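Local coordinates for regulatory Subunit of Protein Kinase A (cAMP-dependent) from Euglena gracilis (Euglena gracilis, PDB 6RSX), which probably serves as the regulatory subunit of protein kinase A, binding cyclic AMP in two cyclic nucleotide-binding domains to control the kinase, at residues T179-F189 / C258-L269; F234-F242 / E274-Y284. All coordinates share one frame; numbering follows the deposited sequence. Where two conformers were deposited one is given.

Contact 1: T179-F189 / C258-L269; sequences TMADALQPCTF and CVSLDRESFTAL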
# COMPACT_ATOMS: atom_id res chain seq x y z
N THR A 179 -0.55 3.63 -5.33
CA THR A 179 -0.11 2.59 -4.42
C THR A 179 -0.91 2.64 -3.13
O THR A 179 -1.15 1.61 -2.50
CB THR A 179 1.39 2.72 -4.14
OG1 THR A 179 1.65 4.03 -3.68
CG2 THR A 179 2.19 2.55 -5.42
N MET A 180 -1.40 3.83 -2.77
CA MET A 180 -2.29 3.94 -1.62
C MET A 180 -3.60 3.23 -1.91
O MET A 180 -4.08 2.44 -1.09
CB MET A 180 -2.51 5.42 -1.26
CG MET A 180 -3.44 5.62 -0.03
SD MET A 180 -2.78 4.88 1.49
CE MET A 180 -1.32 5.84 1.75
N ALA A 181 -4.15 3.43 -3.11
CA ALA A 181 -5.34 2.70 -3.49
C ALA A 181 -5.12 1.20 -3.42
O ALA A 181 -6.01 0.47 -2.97
CB ALA A 181 -5.80 3.11 -4.89
N ASP A 182 -3.98 0.69 -3.93
CA ASP A 182 -3.72 -0.74 -3.85
C ASP A 182 -3.85 -1.24 -2.41
O ASP A 182 -4.39 -2.33 -2.15
CB ASP A 182 -2.31 -1.08 -4.34
CG ASP A 182 -2.09 -0.77 -5.83
OD1 ASP A 182 -3.08 -0.67 -6.59
OD2 ASP A 182 -0.91 -0.67 -6.24
N ALA A 183 -3.29 -0.47 -1.47
CA ALA A 183 -3.11 -0.91 -0.09
C ALA A 183 -4.39 -0.78 0.75
O ALA A 183 -4.59 -1.59 1.66
CB ALA A 183 -2.00 -0.10 0.57
N LEU A 184 -5.27 0.17 0.44
CA LEU A 184 -6.44 0.40 1.29
C LEU A 184 -7.41 -0.79 1.25
O LEU A 184 -7.70 -1.36 0.20
CB LEU A 184 -7.15 1.69 0.86
CG LEU A 184 -6.38 2.97 1.17
CD1 LEU A 184 -7.03 4.13 0.43
CD2 LEU A 184 -6.38 3.24 2.71
N GLN A 185 -7.93 -1.16 2.42
CA GLN A 185 -8.87 -2.28 2.54
C GLN A 185 -10.24 -1.77 2.97
O GLN A 185 -10.33 -1.09 4.01
CB GLN A 185 -8.33 -3.28 3.56
CG GLN A 185 -6.92 -3.74 3.28
CD GLN A 185 -6.84 -4.52 1.99
OE1 GLN A 185 -7.66 -5.41 1.75
NE2 GLN A 185 -5.86 -4.19 1.14
N PRO A 186 -11.32 -2.07 2.25
CA PRO A 186 -12.65 -1.60 2.68
C PRO A 186 -13.11 -2.34 3.93
O PRO A 186 -12.86 -3.54 4.09
CB PRO A 186 -13.55 -1.93 1.49
CG PRO A 186 -12.84 -3.09 0.82
CD PRO A 186 -11.38 -2.78 0.96
N CYS A 187 -13.76 -1.62 4.84
CA CYS A 187 -14.37 -2.27 6.00
C CYS A 187 -15.66 -1.56 6.37
O CYS A 187 -15.76 -0.33 6.24
CB CYS A 187 -13.41 -2.31 7.20
SG CYS A 187 -12.37 -0.85 7.37
N THR A 188 -16.65 -2.34 6.79
CA THR A 188 -17.98 -1.86 7.12
C THR A 188 -18.22 -2.11 8.61
O THR A 188 -17.85 -3.16 9.13
CB THR A 188 -19.06 -2.57 6.30
OG1 THR A 188 -18.83 -2.32 4.90
CG2 THR A 188 -20.46 -2.08 6.67
N PHE A 189 -18.82 -1.12 9.28
CA PHE A 189 -19.04 -1.20 10.72
C PHE A 189 -20.49 -0.90 11.06
O PHE A 189 -21.05 0.09 10.58
CB PHE A 189 -18.11 -0.24 11.45
CG PHE A 189 -16.66 -0.59 11.30
CD1 PHE A 189 -16.14 -1.71 11.91
CD2 PHE A 189 -15.83 0.21 10.53
CE1 PHE A 189 -14.81 -2.04 11.76
CE2 PHE A 189 -14.48 -0.12 10.38
CZ PHE A 189 -13.98 -1.25 10.99
N CYS A 258 -15.44 2.46 6.02
CA CYS A 258 -14.08 2.93 6.15
C CYS A 258 -13.19 2.22 5.15
O CYS A 258 -13.60 1.27 4.47
CB CYS A 258 -13.55 2.69 7.57
SG CYS A 258 -14.45 3.66 8.82
N VAL A 259 -11.97 2.71 5.04
CA VAL A 259 -10.89 1.91 4.48
C VAL A 259 -9.76 1.93 5.49
O VAL A 259 -9.60 2.89 6.26
CB VAL A 259 -10.41 2.41 3.10
CG1 VAL A 259 -11.38 1.98 2.00
CG2 VAL A 259 -10.25 3.91 3.12
N SER A 260 -8.98 0.85 5.50
CA SER A 260 -7.93 0.70 6.49
C SER A 260 -6.59 0.35 5.86
O SER A 260 -6.51 -0.17 4.74
CB SER A 260 -8.31 -0.37 7.52
OG SER A 260 -8.38 -1.63 6.92
N LEU A 261 -5.54 0.65 6.61
CA LEU A 261 -4.19 0.19 6.34
C LEU A 261 -3.73 -0.64 7.53
O LEU A 261 -3.87 -0.20 8.69
CB LEU A 261 -3.23 1.36 6.14
CG LEU A 261 -3.44 2.31 4.98
CD1 LEU A 261 -2.39 3.40 5.05
CD2 LEU A 261 -3.33 1.50 3.64
N ASP A 262 -3.19 -1.83 7.25
CA ASP A 262 -2.63 -2.59 8.36
C ASP A 262 -1.27 -2.01 8.76
O ASP A 262 -0.71 -1.16 8.07
CB ASP A 262 -2.56 -4.09 8.01
CG ASP A 262 -1.48 -4.44 6.97
OD1 ASP A 262 -0.57 -3.63 6.70
OD2 ASP A 262 -1.56 -5.55 6.41
N ARG A 263 -0.76 -2.45 9.92
CA ARG A 263 0.44 -1.84 10.48
C ARG A 263 1.59 -1.78 9.46
O ARG A 263 2.27 -0.76 9.32
CB ARG A 263 0.89 -2.60 11.72
CG ARG A 263 2.19 -2.10 12.26
CD ARG A 263 2.67 -2.90 13.46
NE ARG A 263 1.66 -2.99 14.51
CZ ARG A 263 1.58 -2.17 15.56
NH1 ARG A 263 0.63 -2.35 16.47
NH2 ARG A 263 2.45 -1.16 15.70
N GLU A 264 1.83 -2.90 8.77
CA GLU A 264 2.93 -2.98 7.80
C GLU A 264 2.75 -1.96 6.66
O GLU A 264 3.69 -1.25 6.30
CB GLU A 264 3.02 -4.41 7.26
CG GLU A 264 4.20 -4.68 6.33
CD GLU A 264 4.18 -6.10 5.73
OE1 GLU A 264 3.13 -6.77 5.72
OE2 GLU A 264 5.23 -6.57 5.25
N SER A 265 1.54 -1.87 6.10
CA SER A 265 1.26 -0.92 5.03
C SER A 265 1.29 0.52 5.52
O SER A 265 1.82 1.41 4.85
CB SER A 265 -0.10 -1.19 4.40
OG SER A 265 -0.12 -2.43 3.74
N PHE A 266 0.69 0.77 6.69
CA PHE A 266 0.77 2.11 7.27
C PHE A 266 2.22 2.57 7.36
O PHE A 266 2.59 3.65 6.89
CB PHE A 266 0.08 2.13 8.64
CG PHE A 266 0.14 3.46 9.31
CD1 PHE A 266 -0.72 4.47 8.92
CD2 PHE A 266 1.06 3.70 10.32
CE1 PHE A 266 -0.68 5.71 9.54
CE2 PHE A 266 1.12 4.93 10.94
CZ PHE A 266 0.25 5.95 10.55
N THR A 267 3.08 1.72 7.92
CA THR A 267 4.46 2.13 8.11
C THR A 267 5.15 2.35 6.77
O THR A 267 5.87 3.34 6.58
CB THR A 267 5.18 1.08 8.97
OG1 THR A 267 4.53 1.01 10.25
CG2 THR A 267 6.63 1.44 9.19
N ALA A 268 4.91 1.46 5.80
CA ALA A 268 5.51 1.59 4.47
C ALA A 268 5.08 2.89 3.79
O ALA A 268 5.89 3.53 3.10
CB ALA A 268 5.14 0.38 3.61
N LEU A 269 3.82 3.30 3.95
CA LEU A 269 3.28 4.43 3.21
C LEU A 269 3.19 5.72 4.04
O LEU A 269 2.59 6.70 3.59
CB LEU A 269 1.91 4.04 2.63
CG LEU A 269 1.93 2.81 1.69
CD1 LEU A 269 0.56 2.42 1.18
CD2 LEU A 269 2.86 3.03 0.50
O HOH W 1 -3.73 -2.59 4.13

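Contact 2: F234-F242 / E274-Y284; sequences FFGEMSLMF and EEILQRNMQNY. With CMP (adenosine-3',5'-cyclic-monophosphate), chain C.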
# COMPACT_ATOMS: atom_id res chain seq x y z
N PHE A 234 -9.90 10.43 10.30
CA PHE A 234 -9.12 9.20 10.38
C PHE A 234 -8.82 8.93 11.84
O PHE A 234 -8.98 9.81 12.69
CB PHE A 234 -7.82 9.31 9.56
CG PHE A 234 -7.06 10.56 9.81
CD1 PHE A 234 -6.23 10.66 10.92
CD2 PHE A 234 -7.20 11.66 8.97
CE1 PHE A 234 -5.53 11.83 11.18
CE2 PHE A 234 -6.50 12.83 9.21
CZ PHE A 234 -5.66 12.92 10.31
N PHE A 235 -8.33 7.72 12.13
CA PHE A 235 -8.00 7.42 13.54
C PHE A 235 -7.14 6.17 13.57
O PHE A 235 -7.09 5.40 12.60
CB PHE A 235 -9.27 7.23 14.37
CG PHE A 235 -10.18 6.13 13.88
CD1 PHE A 235 -11.17 6.40 12.91
CD2 PHE A 235 -10.06 4.83 14.36
CE1 PHE A 235 -12.03 5.39 12.42
CE2 PHE A 235 -10.92 3.82 13.90
CZ PHE A 235 -11.90 4.09 12.92
N GLY A 236 -6.48 5.95 14.69
CA GLY A 236 -5.69 4.76 14.87
C GLY A 236 -4.22 4.97 14.60
O GLY A 236 -3.44 4.01 14.71
N GLU A 237 -3.83 6.19 14.28
CA GLU A 237 -2.45 6.48 13.89
C GLU A 237 -1.48 6.50 15.06
O GLU A 237 -0.30 6.18 14.88
CB GLU A 237 -2.39 7.81 13.14
CG GLU A 237 -2.35 9.07 14.05
CD GLU A 237 -3.71 9.45 14.65
OE1 GLU A 237 -4.71 8.79 14.32
OE2 GLU A 237 -3.76 10.41 15.47
N MET A 238 -1.92 6.87 16.27
CA MET A 238 -0.93 7.07 17.32
C MET A 238 -0.34 5.74 17.79
O MET A 238 0.88 5.64 17.98
CB MET A 238 -1.54 7.88 18.46
CG MET A 238 -1.72 9.34 18.06
SD MET A 238 -2.03 10.37 19.50
CE MET A 238 -3.48 9.47 20.06
N SER A 239 -1.17 4.71 17.95
CA SER A 239 -0.64 3.42 18.34
C SER A 239 0.39 2.93 17.32
O SER A 239 1.39 2.31 17.69
CB SER A 239 -1.77 2.39 18.48
OG SER A 239 -2.61 2.37 17.33
N LEU A 240 0.16 3.20 16.04
CA LEU A 240 1.07 2.70 15.03
C LEU A 240 2.31 3.57 14.93
O LEU A 240 3.41 3.04 14.74
CB LEU A 240 0.35 2.61 13.68
CG LEU A 240 -0.83 1.64 13.62
CD1 LEU A 240 -1.44 1.64 12.20
CD2 LEU A 240 -0.44 0.24 14.04
N MET A 241 2.17 4.89 15.03
CA MET A 241 3.32 5.77 14.83
C MET A 241 4.32 5.66 15.97
O MET A 241 5.54 5.78 15.75
CB MET A 241 2.87 7.22 14.66
CG MET A 241 2.02 7.45 13.43
SD MET A 241 1.34 9.10 13.28
CE MET A 241 2.79 10.03 12.77
N PHE A 242 3.84 5.43 17.19
CA PHE A 242 4.67 5.46 18.39
C PHE A 242 4.74 4.10 19.07
O PHE A 242 5.27 4.00 20.19
CB PHE A 242 4.16 6.51 19.36
CG PHE A 242 3.92 7.84 18.73
CD1 PHE A 242 4.94 8.49 18.05
CD2 PHE A 242 2.68 8.45 18.81
CE1 PHE A 242 4.72 9.71 17.45
CE2 PHE A 242 2.46 9.68 18.21
CZ PHE A 242 3.48 10.31 17.54
N GLU A 274 2.97 11.92 7.17
CA GLU A 274 3.37 12.06 8.56
C GLU A 274 3.18 13.48 9.09
O GLU A 274 2.77 13.67 10.24
CB GLU A 274 4.81 11.62 8.75
CG GLU A 274 5.17 11.39 10.20
CD GLU A 274 6.61 10.98 10.39
OE1 GLU A 274 7.48 11.45 9.62
OE2 GLU A 274 6.88 10.19 11.33
N GLU A 275 3.49 14.49 8.28
CA GLU A 275 3.33 15.86 8.77
C GLU A 275 1.87 16.18 9.04
O GLU A 275 1.54 16.82 10.04
CB GLU A 275 3.91 16.86 7.77
CG GLU A 275 5.41 16.96 7.82
CD GLU A 275 5.91 18.28 7.26
OE1 GLU A 275 5.08 19.21 7.13
OE2 GLU A 275 7.12 18.37 6.97
N ILE A 276 0.97 15.76 8.14
CA ILE A 276 -0.45 15.98 8.38
C ILE A 276 -0.89 15.26 9.65
O ILE A 276 -1.62 15.82 10.48
CB ILE A 276 -1.28 15.55 7.16
CG1 ILE A 276 -1.12 16.57 6.02
CG2 ILE A 276 -2.75 15.37 7.56
CD1 ILE A 276 -1.77 16.18 4.70
N LEU A 277 -0.44 14.02 9.83
CA LEU A 277 -0.81 13.25 11.01
C LEU A 277 -0.28 13.91 12.28
O LEU A 277 -0.97 13.93 13.31
CB LEU A 277 -0.28 11.82 10.89
CG LEU A 277 -1.03 11.02 9.83
CD1 LEU A 277 -0.33 9.68 9.58
CD2 LEU A 277 -2.49 10.83 10.24
N GLN A 278 0.96 14.41 12.23
CA GLN A 278 1.55 15.06 13.41
C GLN A 278 0.83 16.36 13.75
O GLN A 278 0.48 16.59 14.92
CB GLN A 278 3.04 15.32 13.16
CG GLN A 278 3.88 14.06 13.11
CD GLN A 278 5.28 14.31 12.58
OE1 GLN A 278 5.51 15.20 11.77
NE2 GLN A 278 6.22 13.50 13.04
N ARG A 279 0.60 17.23 12.75
CA ARG A 279 -0.14 18.46 12.99
C ARG A 279 -1.51 18.17 13.60
O ARG A 279 -1.92 18.81 14.57
CB ARG A 279 -0.31 19.24 11.67
CG ARG A 279 0.82 20.21 11.34
CD ARG A 279 0.49 21.08 10.11
NE ARG A 279 0.45 20.29 8.88
CZ ARG A 279 1.51 19.98 8.15
NH1 ARG A 279 2.72 20.40 8.50
NH2 ARG A 279 1.37 19.24 7.05
N ASN A 280 -2.21 17.18 13.05
CA ASN A 280 -3.56 16.93 13.52
C ASN A 280 -3.62 16.56 15.00
O ASN A 280 -4.66 16.72 15.63
CB ASN A 280 -4.20 15.82 12.71
CG ASN A 280 -5.59 15.54 13.16
OD1 ASN A 280 -6.49 16.35 12.93
ND2 ASN A 280 -5.79 14.38 13.80
N MET A 281 -2.54 16.01 15.55
CA MET A 281 -2.56 15.66 16.97
C MET A 281 -2.70 16.90 17.87
O MET A 281 -3.04 16.76 19.05
CB MET A 281 -1.31 14.88 17.34
CG MET A 281 -1.22 13.52 16.63
SD MET A 281 0.36 12.75 17.04
CE MET A 281 0.18 11.14 16.28
N GLN A 282 -2.46 18.09 17.33
CA GLN A 282 -2.74 19.31 18.08
C GLN A 282 -4.18 19.36 18.55
O GLN A 282 -4.47 19.92 19.62
CB GLN A 282 -2.44 20.55 17.23
CG GLN A 282 -0.97 20.76 16.91
CD GLN A 282 -0.77 21.68 15.72
OE1 GLN A 282 -1.70 22.35 15.26
NE2 GLN A 282 0.46 21.72 15.20
N ASN A 283 -5.10 18.79 17.78
CA ASN A 283 -6.51 18.81 18.15
C ASN A 283 -6.83 17.88 19.31
O ASN A 283 -7.97 17.90 19.80
CB ASN A 283 -7.39 18.44 16.95
CG ASN A 283 -7.19 19.38 15.76
OD1 ASN A 283 -7.39 20.59 15.87
ND2 ASN A 283 -6.79 18.81 14.63
N TYR A 284 -5.87 17.06 19.76
CA TYR A 284 -6.17 16.09 20.80
C TYR A 284 -5.99 16.66 22.20
O TYR A 284 -6.47 16.04 23.15
CB TYR A 284 -5.29 14.85 20.67
CG TYR A 284 -5.50 14.05 19.38
CD1 TYR A 284 -6.63 14.26 18.58
CD2 TYR A 284 -4.57 13.10 18.98
CE1 TYR A 284 -6.82 13.53 17.40
CE2 TYR A 284 -4.75 12.37 17.79
CZ TYR A 284 -5.88 12.59 17.02
OH TYR A 284 -6.06 11.87 15.84
P CMP C . -4.95 5.62 18.68
O1P CMP C . -4.06 4.57 17.80
O2P CMP C . -4.43 5.96 20.02
O5' CMP C . -6.36 4.92 18.95
C5' CMP C . -7.49 5.73 19.29
C4' CMP C . -7.51 6.92 18.37
O4' CMP C . -8.52 7.90 18.63
C3' CMP C . -6.26 7.77 18.33
O3' CMP C . -5.12 7.07 17.84
C2' CMP C . -6.72 8.93 17.46
O2' CMP C . -6.64 8.54 16.08
C1' CMP C . -8.22 9.02 17.84
N9 CMP C . -8.59 10.27 18.52
C8 CMP C . -9.54 11.11 18.10
N7 CMP C . -9.60 12.12 18.97
C5 CMP C . -8.70 11.86 19.93
C6 CMP C . -8.37 12.58 21.05
N6 CMP C . -8.89 13.83 21.55
N1 CMP C . -7.43 12.16 21.87
C2 CMP C . -6.79 10.99 21.59
N3 CMP C . -7.10 10.27 20.46
C4 CMP C . -8.07 10.72 19.66
O HOH W 2 -8.63 11.13 15.01
O HOH W 3 -3.30 12.81 13.77

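Contact 1: T179-F189 / C258-L269
Gln-185 O is gripped across the strand pair by two donors of unequal strength: Ser-260 N gives it a hydrogen bond of 2.8 Å, and the CA of Val-259 adds a C-H...O contact of 3.1 Å. Gln-185 N bonds back to Ser-260 O, and Cys-187 with Cys-258 repeats the hydrogen-bonded pair. Pro-186, lacking an N-H, stands opposite Val-259 in the non-hydrogen-bonded pair between them, where the ladder asks for none. Strand 185-189 is thus sewn as an outermost strand onto strand 256-262 of the second cyclic nucleotide-binding domain. Farther out, Cys-258 SG sits at the edge of the Phe-189 ring, 5.2 Å from its centroid.

The helix before the strand, 174-183, ends against segment 258-269. The Gln-185 side chain doubles back at chi2 (-65°), and NE2 reaches Ala-183 O at 2.9 Å from above the carbonyl plane; a water donates to that oxygen too and accepts from Asp-262 N. Ala-183 CB lies 3.6 Å from Leu-269 CD1, while Leu-184 CD2 meets Leu-261 CD2 at 3.6 Å. Met-180, with CG opposite the backbone N (chi1 -179°), then bends twice, crossing Leu-261 with SD and laying CE 3.8 Å from Leu-269 CB. Polar bonds therefore fix the strand register and the helix end, whereas mainly apolar contact, with one bridging water, holds segment 179-183 antiparallel to helix 263-269.

Contact 2: F234-F242 / E274-Y284
Helices 237-242 and 274-280 cross at -119° with their axes 11.6 Å apart at closest, and Glu-237 faces Leu-277 near the crossing. Leu-277 CD2 approaches Phe-234 CE1 obliquely, and the ring also meets the amide of Asn-280. Met-241 runs its sulfur and methyl along Leu-277 CB, with CE 3.8 Å from Glu-274 CG. Beside it, Met-281 SD lies in the plane of the Phe-242 ring, at its edge, a Met-aromatic contact 5.1 Å from the centroid.

The polar centre is Glu-237. Its bent chain (chi2 -77°) presents both carboxylate oxygens to different partners: OE1 accepts from O2' of the cyclic AMP at 2.6 Å, and OE2 accepts from Tyr-284 OH at 2.7 Å, on its syn side. Glu-237 belongs to the phosphate-binding cassette of the cyclic nucleotide-binding fold, in which Gly-236 N also bonds to the ribose O2' and Ser-239 gives both its N and OG to O1P. The C-terminal segment supplies the lid: one face of the Tyr-284 ring covers the adenine, with C5 of the cyclic AMP 3.4 Å above its plane, and Met-281 CA backs the other face. Met-238 SD adds a Met-aromatic contact at the ring edge.

An alanine in place of Tyr-284 would probably leave Glu-237 OE2 without its hydroxyl mate and uncover that face of the adenine. One water, donating to Leu-277 O at 2.6 Å and accepting from Asn-280 ND2, bonds weakly to Glu-237 OE2; another donates to Phe-234 O and Tyr-284 OH.

The centres of contacts 1 and 2 lie about 16 Å apart, yet helix 263-269 joins them. Phe-266, which does not touch segment 179-189, places CE2 3.6 Å from Met-241 CG and CZ 3.9 Å from Leu-277 CD1, so it wedges between both segments of contact 2; Arg-263 CZ packs on Leu-240 CD2 at 3.5 Å. Both contacts reach the sheet holding strands 185-189 and 234-235 at its two margins. Contact 2 lines the second domain's nucleotide pocket, whereas contact 1 leads to the first: the Thr-179 side chain is about 7 Å from the other cyclic AMP, whose pocket includes Tyr-175.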